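PDB 5EFZ: ethyl acetate hydrolase from Pseudomonas veronii, which hydrolyses ethyl acetate to ethanol and acetate as part of the bacterial breakdown of short-chain methyl ketones such as 2-butanone. Local coordinates for residues Ala175-Asn180 / Asp311-Glu316; Phe185-Ile190 / Lys221-Met226; Ser303-Phe308 / Asp332-Leu337; Arg326-Ile331 / Asp346-His351. One frame throughout, in Å; residues are numbered along the deposited sequence.

Contact 1: residues Ala175-Asn180 / Asp311-Glu316; sequences AGTARN and DDCLSE. With EDO (1,2-ethanediol), chain M; EDO (1,2-ethanediol), chain K.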
loop_
_atom_site.group_PDB
_atom_site.type_symbol
_atom_site.label_atom_id
_atom_site.label_comp_id
_atom_site.label_asym_id
_atom_site.label_seq_id
_atom_site.Cartn_x
_atom_site.Cartn_y
_atom_site.Cartn_z
ATOM N N ALA A 175 -1.995 -16.877 -2.742
ATOM C CA ALA A 175 -2.044 -15.430 -2.715
ATOM C C ALA A 175 -3.318 -14.863 -3.380
ATOM O O ALA A 175 -3.257 -13.970 -4.231
ATOM C CB ALA A 175 -0.776 -14.873 -3.377
ATOM N N GLY A 176 -4.475 -15.341 -2.949
ATOM C CA GLY A 176 -5.720 -14.778 -3.448
ATOM C C GLY A 176 -6.893 -15.213 -2.587
ATOM O O GLY A 176 -6.773 -16.133 -1.758
ATOM N N THR A 177 -8.040 -14.555 -2.762
ATOM C CA THR A 177 -9.212 -14.866 -1.931
ATOM C C THR A 177 -10.401 -15.321 -2.764
ATOM O O THR A 177 -10.448 -15.145 -4.003
ATOM C CB THR A 177 -9.655 -13.643 -1.106
ATOM O OG1 THR A 177 -9.822 -12.544 -1.999
ATOM C CG2 THR A 177 -8.599 -13.252 -0.055
ATOM N N ALA A 178 -11.374 -15.894 -2.075
ATOM C CA ALA A 178 -12.570 -16.398 -2.705
ATOM C C ALA A 178 -13.625 -15.301 -2.874
ATOM O O ALA A 178 -14.468 -15.394 -3.751
ATOM C CB ALA A 178 -13.142 -17.577 -1.882
ATOM N N ARG A 179 -13.604 -14.291 -2.007
ATOM C CA ARG A 179 -14.484 -13.127 -2.168
ATOM C C ARG A 179 -13.677 -11.863 -1.952
ATOM O O ARG A 179 -13.048 -11.700 -0.909
ATOM C CB ARG A 179 -15.656 -13.142 -1.171
ATOM C CG ARG A 179 -16.558 -11.882 -1.313
ATOM C CD ARG A 179 -17.950 -12.093 -0.719
ATOM N NE ARG A 179 -17.936 -12.135 0.740
ATOM C CZ ARG A 179 -18.995 -12.451 1.488
ATOM N NH1 ARG A 179 -20.168 -12.763 0.914
ATOM N NH2 ARG A 179 -18.874 -12.457 2.813
ATOM N N ASN A 180 -13.687 -10.975 -2.937
ATOM C CA ASN A 180 -12.763 -9.851 -2.915
ATOM C C ASN A 180 -13.142 -8.817 -1.840
ATOM O O ASN A 180 -14.336 -8.512 -1.631
ATOM C CB ASN A 180 -12.716 -9.204 -4.312
ATOM C CG ASN A 180 -11.531 -8.281 -4.475
ATOM O OD1 ASN A 180 -11.659 -7.158 -4.997
ATOM N ND2 ASN A 180 -10.372 -8.733 -4.022
ATOM N N ASP A 311 -4.273 -12.722 7.039
ATOM C CA ASP A 311 -5.526 -12.652 7.812
ATOM C C ASP A 311 -6.762 -12.806 6.921
ATOM O O ASP A 311 -7.728 -13.468 7.338
ATOM C CB ASP A 311 -5.648 -11.324 8.581
ATOM C CG ASP A 311 -4.681 -11.225 9.749
ATOM O OD1 ASP A 311 -4.475 -12.220 10.473
ATOM O OD2 ASP A 311 -4.101 -10.136 9.923
ATOM N N ASP A 312 -6.754 -12.168 5.742
ATOM C CA ASP A 312 -7.826 -12.334 4.746
ATOM C C ASP A 312 -8.009 -13.817 4.399
ATOM O O ASP A 312 -9.132 -14.336 4.387
ATOM C CB ASP A 312 -7.532 -11.590 3.443
ATOM C CG ASP A 312 -7.660 -10.054 3.560
ATOM O OD1 ASP A 312 -8.373 -9.535 4.459
ATOM O OD2 ASP A 312 -7.013 -9.369 2.733
ATOM N N CYS A 313 -6.899 -14.504 4.146
ATOM C CA CYS A 313 -6.994 -15.865 3.626
ATOM C C CYS A 313 -7.295 -16.814 4.757
ATOM O O CYS A 313 -7.977 -17.806 4.545
ATOM C CB CYS A 313 -5.715 -16.291 2.900
ATOM S SG CYS A 313 -5.393 -15.227 1.451
ATOM N N LEU A 314 -6.778 -16.513 5.942
ATOM C CA LEU A 314 -7.087 -17.366 7.085
ATOM C C LEU A 314 -8.607 -17.376 7.355
ATOM O O LEU A 314 -9.190 -18.425 7.669
ATOM C CB LEU A 314 -6.308 -16.900 8.311
ATOM C CG LEU A 314 -6.560 -17.705 9.595
ATOM C CD1 LEU A 314 -6.223 -19.203 9.406
ATOM C CD2 LEU A 314 -5.805 -17.100 10.756
ATOM N N SER A 315 -9.260 -16.210 7.234
ATOM C CA SER A 315 -10.676 -16.130 7.577
ATOM C C SER A 315 -11.503 -16.984 6.623
ATOM O O SER A 315 -12.520 -17.555 7.035
ATOM C CB SER A 315 -11.185 -14.685 7.573
ATOM O OG SER A 315 -11.185 -14.155 6.266
ATOM N N GLU A 316 -11.060 -17.099 5.378
ATOM C CA GLU A 316 -11.737 -17.967 4.394
ATOM C C GLU A 316 -11.394 -19.452 4.624
ATOM O O GLU A 316 -12.264 -20.329 4.510
ATOM C CB GLU A 316 -11.362 -17.568 2.970
ATOM C CG GLU A 316 -11.879 -16.165 2.595
ATOM C CD GLU A 316 -11.663 -15.784 1.132
ATOM O OE1 GLU A 316 -10.778 -16.364 0.429
ATOM O OE2 GLU A 316 -12.412 -14.893 0.682
HETATM C C1 EDO M . -11.340 -11.694 2.347
HETATM O O1 EDO M . -11.995 -10.769 1.489
HETATM C C2 EDO M . -12.399 -12.481 3.113
HETATM O O2 EDO M . -13.397 -12.995 2.217
HETATM C C1 EDO K . -16.358 -6.822 -4.721
HETATM O O1 EDO K . -15.493 -6.314 -3.682
HETATM C C2 EDO K . -17.229 -7.977 -4.198
HETATM O O2 EDO K . -16.562 -8.887 -3.288
HETATM O O HOH W 1 -8.230 -17.277 0.694
#
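The carboxylate of E316 lies between T177 and A178, with the threonine CB and CG2 on one side of its plane and the alanine CB on the other. T177 CB comes to 3.3 Å from E316 OE1. Along the oxygen edge of the group, two successive backbone N-H groups meet the syn sides of its oxygens: A178 N reaches OE1 of E316 at 2.6 Å, nearly straight at 165°, while R179 N gives a longer bond of 3.0 Å to OE2 of E316. Water 1 bridges E316 OE1 to G176 O, and an ethanediol probably left from crystallisation binds E316 OE2 through O2 and R179 O through O1. The reach comes from a chain extended beyond CG (chi2 -174°). The R179 guanidinium turns away, to G284 and S279. Replacing E316 with an alanine would probably leave the N-H groups of A178 and R179 without their acceptor. C313 SG rests 3.6 Å from G176 O. Helix 310-317 thus binds the loop that leads from strand 170-174 into the helical insertion of the alpha/beta hydrolase fold, close to S151, the inferred nucleophile.

Contact 2: residues Phe185-Ile190 / Lys221-Met226; sequences FLFTEI and KLWTLM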
loop_
_atom_site.group_PDB
_atom_site.type_symbol
_atom_site.label_atom_id
_atom_site.label_comp_id
_atom_site.label_asym_id
_atom_site.label_seq_id
_atom_site.Cartn_x
_atom_site.Cartn_y
_atom_site.Cartn_z
ATOM N N PHE A 185 -10.584 -3.932 -3.656
ATOM C CA PHE A 185 -11.354 -3.226 -4.671
ATOM C C PHE A 185 -10.869 -1.787 -4.843
ATOM O O PHE A 185 -10.716 -1.297 -5.966
ATOM C CB PHE A 185 -12.837 -3.228 -4.301
ATOM C CG PHE A 185 -13.742 -2.649 -5.375
ATOM C CD1 PHE A 185 -13.933 -1.270 -5.492
ATOM C CD2 PHE A 185 -14.459 -3.493 -6.216
ATOM C CE1 PHE A 185 -14.780 -0.744 -6.489
ATOM C CE2 PHE A 185 -15.309 -2.972 -7.193
ATOM C CZ PHE A 185 -15.461 -1.606 -7.336
ATOM N N LEU A 186 -10.617 -1.106 -3.725
ATOM C CA LEU A 186 -10.045 0.251 -3.793
ATOM C C LEU A 186 -8.660 0.296 -4.464
ATOM O O LEU A 186 -8.367 1.191 -5.285
ATOM C CB LEU A 186 -9.948 0.837 -2.385
ATOM C CG LEU A 186 -9.244 2.206 -2.302
ATOM C CD1 LEU A 186 -10.094 3.305 -2.961
ATOM C CD2 LEU A 186 -8.981 2.542 -0.833
ATOM N N PHE A 187 -7.780 -0.635 -4.087
ATOM C CA PHE A 187 -6.482 -0.729 -4.732
ATOM C C PHE A 187 -6.624 -0.835 -6.253
ATOM O O PHE A 187 -5.977 -0.124 -7.010
ATOM C CB PHE A 187 -5.743 -1.956 -4.201
ATOM C CG PHE A 187 -4.467 -2.279 -4.936
ATOM C CD1 PHE A 187 -3.563 -1.289 -5.265
ATOM C CD2 PHE A 187 -4.134 -3.614 -5.214
ATOM C CE1 PHE A 187 -2.335 -1.622 -5.925
ATOM C CE2 PHE A 187 -2.931 -3.940 -5.887
ATOM C CZ PHE A 187 -2.044 -2.949 -6.230
ATOM N N THR A 188 -7.482 -1.746 -6.691
ATOM C CA THR A 188 -7.649 -1.939 -8.126
ATOM C C THR A 188 -8.332 -0.730 -8.767
ATOM O O THR A 188 -8.017 -0.372 -9.890
ATOM C CB THR A 188 -8.425 -3.203 -8.395
ATOM O OG1 THR A 188 -7.758 -4.287 -7.695
ATOM C CG2 THR A 188 -8.407 -3.490 -9.916
ATOM N N GLU A 189 -9.241 -0.083 -8.049
ATOM C CA GLU A 189 -9.825 1.170 -8.556
ATOM C C GLU A 189 -8.743 2.222 -8.798
ATOM O O GLU A 189 -8.744 2.930 -9.820
ATOM C CB GLU A 189 -10.874 1.721 -7.599
ATOM C CG GLU A 189 -11.409 3.094 -8.035
ATOM C CD GLU A 189 -12.679 3.482 -7.301
ATOM O OE1 GLU A 189 -12.689 4.509 -6.574
ATOM O OE2 GLU A 189 -13.675 2.767 -7.480
ATOM N N ILE A 190 -7.826 2.345 -7.856
ATOM C CA ILE A 190 -6.746 3.323 -7.993
ATOM C C ILE A 190 -5.845 2.941 -9.151
ATOM O O ILE A 190 -5.385 3.804 -9.895
ATOM C CB ILE A 190 -5.940 3.430 -6.663
ATOM C CG1 ILE A 190 -6.865 4.118 -5.621
ATOM C CG2 ILE A 190 -4.591 4.208 -6.883
ATOM C CD1 ILE A 190 -6.332 4.068 -4.148
ATOM N N LYS A 221 4.119 2.199 -11.006
ATOM C CA LYS A 221 4.576 2.729 -9.714
ATOM C C LYS A 221 3.666 2.265 -8.581
ATOM O O LYS A 221 4.130 1.936 -7.480
ATOM C CB LYS A 221 4.629 4.252 -9.729
ATOM C CG LYS A 221 5.817 4.837 -10.449
ATOM C CD LYS A 221 5.872 6.328 -10.084
ATOM C CE LYS A 221 6.956 7.091 -10.767
ATOM N NZ LYS A 221 6.883 8.544 -10.360
ATOM N N LEU A 222 2.360 2.241 -8.839
ATOM C CA LEU A 222 1.420 1.769 -7.815
ATOM C C LEU A 222 1.646 0.303 -7.503
ATOM O O LEU A 222 1.534 -0.114 -6.347
ATOM C CB LEU A 222 -0.016 1.990 -8.264
ATOM C CG LEU A 222 -0.430 3.449 -8.279
ATOM C CD1 LEU A 222 -1.644 3.675 -9.221
ATOM C CD2 LEU A 222 -0.782 3.900 -6.851
ATOM N N TRP A 223 1.948 -0.491 -8.523
ATOM C CA TRP A 223 2.304 -1.889 -8.323
ATOM C C TRP A 223 3.595 -2.040 -7.521
ATOM O O TRP A 223 3.748 -2.983 -6.758
ATOM C CB TRP A 223 2.446 -2.610 -9.669
ATOM C CG TRP A 223 1.150 -3.190 -10.108
ATOM C CD1 TRP A 223 0.328 -2.732 -11.122
ATOM C CD2 TRP A 223 0.498 -4.337 -9.545
ATOM N NE1 TRP A 223 -0.786 -3.552 -11.224
ATOM C CE2 TRP A 223 -0.704 -4.543 -10.281
ATOM C CE3 TRP A 223 0.831 -5.234 -8.515
ATOM C CZ2 TRP A 223 -1.600 -5.591 -9.982
ATOM C CZ3 TRP A 223 -0.068 -6.284 -8.220
ATOM C CH2 TRP A 223 -1.251 -6.456 -8.971
ATOM N N THR A 224 4.526 -1.112 -7.683
ATOM C CA THR A 224 5.758 -1.184 -6.910
ATOM C C THR A 224 5.470 -0.919 -5.424
ATOM O O THR A 224 6.071 -1.538 -4.527
ATOM C CB THR A 224 6.795 -0.159 -7.409
ATOM O OG1 THR A 224 6.930 -0.270 -8.844
ATOM C CG2 THR A 224 8.171 -0.411 -6.728
ATOM N N LEU A 225 4.584 0.034 -5.181
ATOM C CA LEU A 225 4.187 0.427 -3.838
ATOM C C LEU A 225 3.502 -0.730 -3.074
ATOM O O LEU A 225 3.767 -0.940 -1.885
ATOM C CB LEU A 225 3.226 1.627 -3.904
ATOM C CG LEU A 225 2.640 2.067 -2.565
ATOM C CD1 LEU A 225 3.736 2.668 -1.667
ATOM C CD2 LEU A 225 1.542 3.065 -2.758
ATOM N N MET A 226 2.615 -1.449 -3.758
ATOM C CA MET A 226 1.745 -2.451 -3.110
ATOM C C MET A 226 2.136 -3.905 -3.401
ATOM O O MET A 226 1.685 -4.797 -2.711
ATOM C CB MET A 226 0.270 -2.270 -3.559
ATOM C CG MET A 226 -0.361 -0.958 -3.056
ATOM S SD MET A 226 -0.530 -0.897 -1.279
ATOM C CE MET A 226 -1.606 -2.287 -0.935
#
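F187 swings its ring toward the partner helix because CG stands anti to the backbone N (chi1 172°), while M226 lays CB and CG alongside that ring and, bent at chi2, carries SD over its face. The two helices form a near-antiparallel pair, the axes of the short segments running at 152° and passing 11.1 Å apart at their closest, within the helical insertion between strands 170-174 and 296-300, probably the lid of this alpha/beta hydrolase. M226 CG lies 3.5 Å from F187 CE1. The sulfur makes a distant Met-aromatic contact, SD of M226 standing 5.4 Å from the F187 centroid. F187 also turns its edge to the face of W223 in a T-shaped pair with planes at 72°; W223 in turn touches H334. An alanine in place of F187 would probably open a gap between the helices, depriving W223 of its edge-on neighbour and M226 of the ring it lies along. Both helices also meet the second subunit, where K221 forms salt bridges to E189 and E193 of that chain and M226 packs on its own counterpart. One turn along, the I190 CG2 methyl sits over the fork of L222, 3.8 Å from both CD1 and CD2.

Contact 3: residues Ser303-Phe308 / Asp332-Leu337; sequences SHDQFF and DGHLGL. With ACT (acetate ion), chain O.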
loop_
_atom_site.group_PDB
_atom_site.type_symbol
_atom_site.label_atom_id
_atom_site.label_comp_id
_atom_site.label_asym_id
_atom_site.label_seq_id
_atom_site.Cartn_x
_atom_site.Cartn_y
_atom_site.Cartn_z
ATOM N N SER A 303 3.334 -14.462 3.017
ATOM C CA SER A 303 3.385 -13.829 4.334
ATOM C C SER A 303 3.348 -12.297 4.299
ATOM O O SER A 303 2.643 -11.664 5.118
ATOM C CB SER A 303 4.641 -14.315 5.106
ATOM O OG SER A 303 5.839 -13.971 4.411
ATOM N N HIS A 304 4.078 -11.687 3.358
ATOM C CA HIS A 304 4.213 -10.231 3.341
ATOM C C HIS A 304 3.387 -9.586 2.208
ATOM O O HIS A 304 3.617 -8.438 1.837
ATOM C CB HIS A 304 5.708 -9.828 3.226
ATOM C CG HIS A 304 6.497 -10.082 4.472
ATOM N ND1 HIS A 304 6.702 -11.355 4.994
ATOM C CD2 HIS A 304 7.101 -9.238 5.344
ATOM C CE1 HIS A 304 7.418 -11.271 6.088
ATOM N NE2 HIS A 304 7.685 -9.988 6.327
ATOM N N ASP A 305 2.418 -10.327 1.674
ATOM C CA ASP A 305 1.464 -9.770 0.690
ATOM C C ASP A 305 0.697 -8.600 1.318
ATOM O O ASP A 305 0.053 -8.750 2.356
ATOM C CB ASP A 305 0.503 -10.892 0.211
ATOM C CG ASP A 305 -0.308 -10.515 -1.026
ATOM O OD1 ASP A 305 -0.737 -9.342 -1.153
ATOM O OD2 ASP A 305 -0.494 -11.416 -1.891
ATOM N N GLN A 306 0.771 -7.424 0.691
ATOM C CA GLN A 306 0.126 -6.225 1.192
ATOM C C GLN A 306 -1.369 -6.139 0.944
ATOM O O GLN A 306 -2.018 -5.277 1.546
ATOM C CB GLN A 306 0.797 -5.004 0.575
ATOM C CG GLN A 306 2.299 -4.976 0.801
ATOM C CD GLN A 306 2.668 -4.948 2.263
ATOM O OE1 GLN A 306 2.166 -4.112 3.016
ATOM N NE2 GLN A 306 3.557 -5.863 2.682
ATOM N N PHE A 307 -1.924 -6.938 0.037
ATOM C CA PHE A 307 -3.348 -6.744 -0.248
ATOM C C PHE A 307 -4.187 -8.011 -0.285
ATOM O O PHE A 307 -5.409 -7.927 -0.135
ATOM C CB PHE A 307 -3.543 -5.914 -1.549
ATOM C CG PHE A 307 -2.930 -6.498 -2.764
ATOM C CD1 PHE A 307 -3.687 -7.282 -3.622
ATOM C CD2 PHE A 307 -1.621 -6.211 -3.103
ATOM C CE1 PHE A 307 -3.137 -7.816 -4.768
ATOM C CE2 PHE A 307 -1.059 -6.735 -4.245
ATOM C CZ PHE A 307 -1.826 -7.541 -5.087
ATOM N N PHE A 308 -3.564 -9.182 -0.436
ATOM C CA PHE A 308 -4.277 -10.427 -0.155
ATOM C C PHE A 308 -3.619 -10.966 1.123
ATOM O O PHE A 308 -2.677 -11.733 1.038
ATOM C CB PHE A 308 -4.158 -11.435 -1.309
ATOM C CG PHE A 308 -5.080 -11.183 -2.469
ATOM C CD1 PHE A 308 -6.462 -11.179 -2.284
ATOM C CD2 PHE A 308 -4.574 -11.024 -3.750
ATOM C CE1 PHE A 308 -7.325 -10.973 -3.370
ATOM C CE2 PHE A 308 -5.427 -10.832 -4.851
ATOM C CZ PHE A 308 -6.800 -10.813 -4.659
ATOM N N ASP A 332 9.061 -11.059 -0.278
ATOM C CA ASP A 332 8.836 -10.480 -1.612
ATOM C C ASP A 332 7.357 -10.133 -1.780
ATOM O O ASP A 332 6.987 -9.414 -2.697
ATOM C CB ASP A 332 9.268 -11.422 -2.755
ATOM C CG ASP A 332 10.787 -11.536 -2.888
ATOM O OD1 ASP A 332 11.520 -11.269 -1.905
ATOM O OD2 ASP A 332 11.265 -11.926 -3.970
ATOM N N GLY A 333 6.510 -10.622 -0.888
ATOM C CA GLY A 333 5.114 -10.190 -0.922
ATOM C C GLY A 333 4.411 -10.696 -2.172
ATOM O O GLY A 333 4.784 -11.718 -2.778
ATOM N N HIS A 334 3.408 -9.931 -2.604
ATOM C CA HIS A 334 2.552 -10.439 -3.663
ATOM C C HIS A 334 3.305 -10.853 -4.929
ATOM O O HIS A 334 3.056 -11.939 -5.522
ATOM C CB HIS A 334 1.508 -9.380 -4.010
ATOM C CG HIS A 334 0.431 -9.915 -4.895
ATOM N ND1 HIS A 334 -0.584 -10.724 -4.416
ATOM C CD2 HIS A 334 0.226 -9.789 -6.234
ATOM C CE1 HIS A 334 -1.391 -11.046 -5.424
ATOM N NE2 HIS A 334 -0.921 -10.495 -6.537
ATOM N N LEU A 335 4.229 -10.001 -5.373
ATOM C CA LEU A 335 4.888 -10.266 -6.656
ATOM C C LEU A 335 6.027 -11.277 -6.529
ATOM O O LEU A 335 6.720 -11.559 -7.514
ATOM C CB LEU A 335 5.393 -8.965 -7.291
ATOM C CG LEU A 335 4.230 -8.088 -7.764
ATOM C CD1 LEU A 335 4.735 -6.736 -8.296
ATOM C CD2 LEU A 335 3.382 -8.837 -8.814
ATOM N N GLY A 336 6.176 -11.879 -5.347
ATOM C CA GLY A 336 6.913 -13.137 -5.232
ATOM C C GLY A 336 6.290 -14.186 -6.153
ATOM O O GLY A 336 6.928 -15.179 -6.474
ATOM N N LEU A 337 5.064 -13.956 -6.632
ATOM C CA LEU A 337 4.477 -14.858 -7.627
ATOM C C LEU A 337 5.302 -14.885 -8.913
ATOM O O LEU A 337 5.242 -15.852 -9.666
ATOM C CB LEU A 337 3.034 -14.457 -7.962
ATOM C CG LEU A 337 1.971 -14.732 -6.890
ATOM C CD1 LEU A 337 0.663 -14.029 -7.274
ATOM C CD2 LEU A 337 1.755 -16.246 -6.711
HETATM C C ACT O . -2.229 -10.827 -9.936
HETATM O O ACT O . -2.305 -10.266 -8.806
HETATM O OXT ACT O . -3.256 -11.463 -10.349
HETATM C CH3 ACT O . -0.964 -10.757 -10.723
#
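D305 and G333 bring the two loops so close that their CA atoms are 4.0 Å apart. G333 has a positive phi (67°), and a side chain there would press against H304 O. H334 opens a short 3-10 turn, its side chain beside that of D305, both with CG anti to the backbone N. H334 ND1 donates to D305 OD2 at 2.6 Å; the acceptor lies in the imidazole plane, while the donor meets OD2 on its syn side, out of the carboxylate plane. The pair is inferred to belong to the catalytic triad of the alpha/beta hydrolase, with S151 as nucleophile. An Asx turn fixes the carboxylate: D305 OD1 accepts from F307 N, and from F308 N above its plane. F307 CZ sits over the centre of the H334 imidazole, 3.2 Å above it, and L337 CD1 over the opposite face. F308 CD2 lies 3.6 Å from H334 CE1. H334 NE2 donates at 2.7 Å to O of an acetate ion, probably from the crystallisation liquor, which S151 OG also binds.

Contact 4: residues Arg326-Ile331 / Asp346-His351; sequences RPLRSI and DQLDAH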
loop_
_atom_site.group_PDB
_atom_site.type_symbol
_atom_site.label_atom_id
_atom_site.label_comp_id
_atom_site.label_asym_id
_atom_site.label_seq_id
_atom_site.Cartn_x
_atom_site.Cartn_y
_atom_site.Cartn_z
ATOM N N ARG A 326 -1.585 -23.036 4.765
ATOM C CA ARG A 326 -0.143 -23.160 4.563
ATOM C C ARG A 326 0.472 -21.891 3.947
ATOM O O ARG A 326 0.750 -21.852 2.761
ATOM C CB ARG A 326 0.148 -24.363 3.676
ATOM C CG ARG A 326 -0.068 -25.694 4.445
ATOM C CD ARG A 326 -0.114 -26.884 3.558
ATOM N NE ARG A 326 -0.240 -28.141 4.313
ATOM C CZ ARG A 326 0.632 -29.139 4.263
ATOM N NH1 ARG A 326 1.715 -29.019 3.521
ATOM N NH2 ARG A 326 0.426 -30.257 4.958
ATOM N N PRO A 327 0.703 -20.877 4.776
ATOM C CA PRO A 327 1.264 -19.630 4.222
ATOM C C PRO A 327 2.660 -19.875 3.642
ATOM O O PRO A 327 3.425 -20.672 4.220
ATOM C CB PRO A 327 1.354 -18.694 5.436
ATOM C CG PRO A 327 0.529 -19.326 6.498
ATOM C CD PRO A 327 0.549 -20.819 6.234
ATOM N N LEU A 328 2.982 -19.168 2.561
ATOM C CA LEU A 328 4.313 -19.160 1.977
ATOM C C LEU A 328 5.109 -18.034 2.628
ATOM O O LEU A 328 4.640 -16.897 2.662
ATOM C CB LEU A 328 4.235 -18.936 0.467
ATOM C CG LEU A 328 3.502 -20.068 -0.258
ATOM C CD1 LEU A 328 3.300 -19.655 -1.689
ATOM C CD2 LEU A 328 4.356 -21.343 -0.197
ATOM N N ARG A 329 6.302 -18.322 3.118
ATOM C CA ARG A 329 7.055 -17.299 3.857
ATOM C C ARG A 329 7.922 -16.575 2.841
ATOM O O ARG A 329 8.852 -17.176 2.289
ATOM C CB ARG A 329 7.925 -17.930 4.959
ATOM C CG ARG A 329 7.105 -18.590 6.058
ATOM C CD ARG A 329 7.906 -19.545 6.941
ATOM N NE ARG A 329 7.000 -20.031 7.978
ATOM C CZ ARG A 329 7.079 -19.724 9.272
ATOM N NH1 ARG A 329 8.086 -19.003 9.732
ATOM N NH2 ARG A 329 6.166 -20.189 10.111
ATOM N N SER A 330 7.617 -15.309 2.567
ATOM C CA SER A 330 8.432 -14.550 1.636
ATOM C C SER A 330 8.258 -13.056 1.844
ATOM O O SER A 330 7.134 -12.549 1.766
ATOM C CB SER A 330 8.055 -14.895 0.178
ATOM O OG SER A 330 8.809 -14.059 -0.692
ATOM N N ILE A 331 9.359 -12.348 2.070
ATOM C CA ILE A 331 9.262 -10.890 2.176
ATOM C C ILE A 331 9.045 -10.256 0.799
ATOM O O ILE A 331 8.869 -9.031 0.705
ATOM C CB ILE A 331 10.514 -10.276 2.844
ATOM C CG1 ILE A 331 11.758 -10.528 1.986
ATOM C CG2 ILE A 331 10.696 -10.824 4.294
ATOM C CD1 ILE A 331 12.957 -9.759 2.436
ATOM N N ASP A 346 10.675 -23.079 -3.474
ATOM C CA ASP A 346 11.010 -24.365 -2.879
ATOM C C ASP A 346 9.916 -24.771 -1.882
ATOM O O ASP A 346 9.470 -25.923 -1.890
ATOM C CB ASP A 346 12.385 -24.296 -2.217
ATOM C CG ASP A 346 12.855 -25.634 -1.713
ATOM O OD1 ASP A 346 13.272 -26.469 -2.541
ATOM O OD2 ASP A 346 12.822 -25.845 -0.476
ATOM N N GLN A 347 9.448 -23.826 -1.058
ATOM C CA GLN A 347 8.349 -24.148 -0.138
ATOM C C GLN A 347 7.105 -24.572 -0.891
ATOM O O GLN A 347 6.405 -25.536 -0.520
ATOM C CB GLN A 347 7.993 -22.951 0.740
ATOM C CG GLN A 347 9.098 -22.346 1.543
ATOM C CD GLN A 347 8.627 -21.004 2.113
ATOM O OE1 GLN A 347 7.497 -20.896 2.628
ATOM N NE2 GLN A 347 9.464 -19.979 1.983
ATOM N N LEU A 348 6.797 -23.835 -1.952
ATOM C CA LEU A 348 5.594 -24.125 -2.708
ATOM C C LEU A 348 5.634 -25.521 -3.313
ATOM O O LEU A 348 4.616 -26.234 -3.307
ATOM C CB LEU A 348 5.405 -23.091 -3.828
ATOM C CG LEU A 348 4.159 -23.313 -4.691
ATOM C CD1 LEU A 348 2.897 -23.253 -3.833
ATOM C CD2 LEU A 348 4.089 -22.246 -5.775
ATOM N N ASP A 349 6.797 -25.905 -3.857
ATOM C CA ASP A 349 6.917 -27.228 -4.480
ATOM C C ASP A 349 6.653 -28.315 -3.449
ATOM O O ASP A 349 6.025 -29.359 -3.766
ATOM C CB ASP A 349 8.307 -27.432 -5.117
ATOM C CG ASP A 349 8.377 -26.914 -6.562
ATOM O OD1 ASP A 349 7.307 -26.749 -7.202
ATOM O OD2 ASP A 349 9.500 -26.671 -7.063
ATOM N N ALA A 350 7.154 -28.081 -2.236
ATOM C CA ALA A 350 7.020 -29.067 -1.155
ATOM C C ALA A 350 5.544 -29.214 -0.757
ATOM O O ALA A 350 5.040 -30.339 -0.604
ATOM C CB ALA A 350 7.884 -28.677 0.048
ATOM N N HIS A 351 4.842 -28.088 -0.608
ATOM C CA HIS A 351 3.414 -28.138 -0.266
ATOM C C HIS A 351 2.612 -28.794 -1.406
ATOM O O HIS A 351 1.756 -29.653 -1.177
ATOM C CB HIS A 351 2.839 -26.736 0.007
ATOM C CG HIS A 351 3.348 -26.095 1.256
ATOM N ND1 HIS A 351 3.313 -26.713 2.495
ATOM C CD2 HIS A 351 3.900 -24.878 1.479
ATOM C CE1 HIS A 351 3.816 -25.909 3.407
ATOM N NE2 HIS A 351 4.181 -24.777 2.811
HETATM O O HOH W 2 5.624 -22.448 3.641
#
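H351, L328 and Q347 bury the most surface here. The H351 imidazole takes R326 CB over the centre of one face, a CH-pi contact with CB 4.0 Å from the ring centroid, while R326 NH1 donates to H351 ND1 at 3.0 Å on a bent path of 144°. That arginine also forms salt bridges from NH2 to E354 and E324. L328 points its CD2 methyl to the edge of the same ring, 3.9 Å from H351 CD2, and onto L348; M300 and I174, on strands of the sheet, also pack against L328 and L348. Helix 342-356, the last of the alpha/beta hydrolase fold, is in this way laid against the chain leaving edge strand 324-325. The Q347 amide pairs with both backbone groups of R329: OE1 accepts from R329 N and NE2 donates to R329 O, both at 2.9 Å and in the carbonyl plane of the acceptor. Water 2 joins P327 O, Q347 OE1 and H351 NE2, giving hydrogen bonds to the first two.

Overall arrangement
Contact 3 is the hub, holding the Asp and His of the probable triad, with the centres of contacts 1, 2 and 4 about 13, 13 and 12 Å from its own. Contact 1 reaches it through F308, whose CE1 lies 3.3 Å from T177 OG1, so the loop after strand 170-174 flanks the site. Contact 2 brings the helical insertion over it: F187 CE2 meets F307 CE2 at 3.7 Å, and the W223 side chain comes within about 4 Å of the acetate, nearest atoms. Contact 4 adjoins the acid loop, where S303 N probably bonds L328 O at 2.8 Å. Contacts 2 and 4, their centres about 24 Å apart, do not touch.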